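Side-chain contact in transcriptional regulator, Crp/Fnr family (Eubacterium rectale ATCC 33656, PDB 3DV8), which probably regulates transcription, coupling a cyclic-nucleotide-binding-type sensor domain to a helix-turn-helix domain expected to bind DNA: residues 69-74 with 160-165. Sequence-based numbering, arbitrary orientation.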
# COMPACT_ATOMS: atom_id res chain seq x y z
N LEU A 69 -9.93 0.20 1.77
CA LEU A 69 -8.72 0.15 0.96
C LEU A 69 -9.11 0.23 -0.52
O LEU A 69 -8.56 1.04 -1.27
CB LEU A 69 -7.90 -1.10 1.27
CG LEU A 69 -7.42 -1.26 2.72
CD1 LEU A 69 -6.53 -2.49 2.82
CD2 LEU A 69 -6.65 -0.04 3.22
N TYR A 70 -10.04 -0.62 -0.94
CA TYR A 70 -10.53 -0.65 -2.32
C TYR A 70 -11.82 -1.44 -2.38
O TYR A 70 -12.19 -2.13 -1.42
CB TYR A 70 -9.48 -1.28 -3.26
CG TYR A 70 -9.04 -2.67 -2.83
CD1 TYR A 70 -9.74 -3.81 -3.24
CD2 TYR A 70 -7.92 -2.84 -1.99
CE1 TYR A 70 -9.36 -5.08 -2.83
CE2 TYR A 70 -7.52 -4.11 -1.58
CZ TYR A 70 -8.24 -5.23 -1.99
OH TYR A 70 -7.86 -6.49 -1.60
N ARG A 71 -12.48 -1.35 -3.53
CA ARG A 71 -13.69 -2.11 -3.83
C ARG A 71 -13.45 -3.01 -5.05
O ARG A 71 -12.70 -2.66 -5.96
CB ARG A 71 -14.86 -1.17 -4.09
CG ARG A 71 -15.47 -0.58 -2.82
CD ARG A 71 -16.40 0.57 -3.19
NE ARG A 71 -17.43 0.89 -2.21
CZ ARG A 71 -18.22 1.97 -2.25
NH1 ARG A 71 -18.06 2.92 -3.17
NH2 ARG A 71 -19.16 2.13 -1.33
N LEU A 72 -14.10 -4.18 -5.03
CA LEU A 72 -14.08 -5.15 -6.12
C LEU A 72 -15.51 -5.24 -6.66
O LEU A 72 -16.47 -5.35 -5.89
CB LEU A 72 -13.58 -6.50 -5.61
CG LEU A 72 -12.19 -6.57 -4.97
CD1 LEU A 72 -11.95 -7.98 -4.47
CD2 LEU A 72 -11.08 -6.15 -5.94
N PHE A 73 -15.65 -5.19 -7.99
CA PHE A 73 -16.95 -5.23 -8.71
C PHE A 73 -17.03 -6.48 -9.60
O PHE A 73 -16.20 -7.38 -9.46
CB PHE A 73 -17.09 -3.94 -9.54
CG PHE A 73 -17.02 -2.70 -8.72
CD1 PHE A 73 -18.16 -2.23 -8.05
CD2 PHE A 73 -15.83 -1.99 -8.61
CE1 PHE A 73 -18.12 -1.06 -7.29
CE2 PHE A 73 -15.76 -0.81 -7.84
CZ PHE A 73 -16.91 -0.34 -7.18
N ASP A 74 -18.04 -6.55 -10.48
CA ASP A 74 -18.22 -7.67 -11.43
C ASP A 74 -16.92 -7.87 -12.22
O ASP A 74 -16.33 -6.89 -12.65
CB ASP A 74 -19.37 -7.42 -12.43
CG ASP A 74 -20.74 -7.21 -11.75
OD1 ASP A 74 -20.80 -7.02 -10.52
OD2 ASP A 74 -21.77 -7.24 -12.45
N THR A 160 -22.71 7.71 -6.14
CA THR A 160 -23.75 8.06 -7.11
C THR A 160 -23.50 7.37 -8.47
O THR A 160 -24.47 6.96 -9.12
CB THR A 160 -23.96 9.60 -7.25
OG1 THR A 160 -22.71 10.24 -7.48
CG2 THR A 160 -24.58 10.17 -5.98
N SER A 161 -22.23 7.22 -8.87
CA SER A 161 -21.89 6.50 -10.13
C SER A 161 -22.19 5.00 -10.02
O SER A 161 -22.75 4.43 -10.95
CB SER A 161 -20.43 6.69 -10.52
OG SER A 161 -20.19 8.04 -10.84
N ILE A 162 -21.80 4.41 -8.89
CA ILE A 162 -22.03 2.98 -8.61
C ILE A 162 -23.52 2.64 -8.56
O ILE A 162 -23.96 1.67 -9.19
CB ILE A 162 -21.37 2.55 -7.27
CG1 ILE A 162 -19.85 2.62 -7.38
CG2 ILE A 162 -21.77 1.13 -6.89
CD1 ILE A 162 -19.16 2.42 -6.05
N GLU A 163 -24.27 3.44 -7.79
CA GLU A 163 -25.72 3.26 -7.64
C GLU A 163 -26.53 3.74 -8.85
O GLU A 163 -27.69 3.35 -8.99
CB GLU A 163 -26.23 3.96 -6.37
CG GLU A 163 -25.63 3.51 -5.04
CD GLU A 163 -25.75 2.03 -4.74
OE1 GLU A 163 -26.65 1.35 -5.26
OE2 GLU A 163 -24.93 1.53 -3.95
N GLY A 164 -25.93 4.57 -9.71
CA GLY A 164 -26.62 5.12 -10.88
C GLY A 164 -27.77 6.02 -10.47
O GLY A 164 -28.83 6.00 -11.09
N THR A 165 -27.56 6.82 -9.42
CA THR A 165 -28.58 7.70 -8.87
C THR A 165 -27.93 8.78 -7.98
O THR A 165 -26.98 8.49 -7.26
CB THR A 165 -29.64 6.85 -8.08
OG1 THR A 165 -30.66 7.70 -7.53
CG2 THR A 165 -29.00 6.05 -6.96
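I162, near the C-terminal end of helix 148-163, reaches F73 and R71 with its CD1 methyl. CD1 meets the F73 ring at its edge, near the ring plane, 3.7 Å from CZ, and CG1 follows behind it, 4.1 Å from CE1. The isoleucine chain and the phenylalanine cross at about a right angle, an apolar touch between the ends of two side chains whose CA atoms stay 9.7 Å apart. An extended I162 chain (chi2 171°) carries CD1 out toward the ring. The same methyl lies oblique to the R71 guanidinium, close to NH1. No hydrogen bond joins the segments, and they bury 122 Å². This is an interdomain contact of the Crp/Fnr architecture: R71 lies on edge strand 66-72 and F73 close after it, in the cyclic-nucleotide-binding-type beta domain, whereas helix 148-163 belongs to the helix-turn-helix domain, with long helix 119-145 between them in sequence. Cutting F73 back to an alanine would probably leave the I162 methyl without its aromatic neighbour and open a gap beside it. The R71 chain stays extended from CG to NE and brings the guanidinium up to I162, where its polar end is claimed first by E98, in a salt bridge to NE; E158 and E159 of the helix add long, weak ion pairs at NH1 and NH2. Farther out, E163 forms a salt bridge with K99 of the beta domain, a firmer interdomain link than those weak pairs. D76 accepts a hydrogen bond from the F73 backbone N, and a classic beta bulge, L69 and Y70 opposite T57, precedes R71.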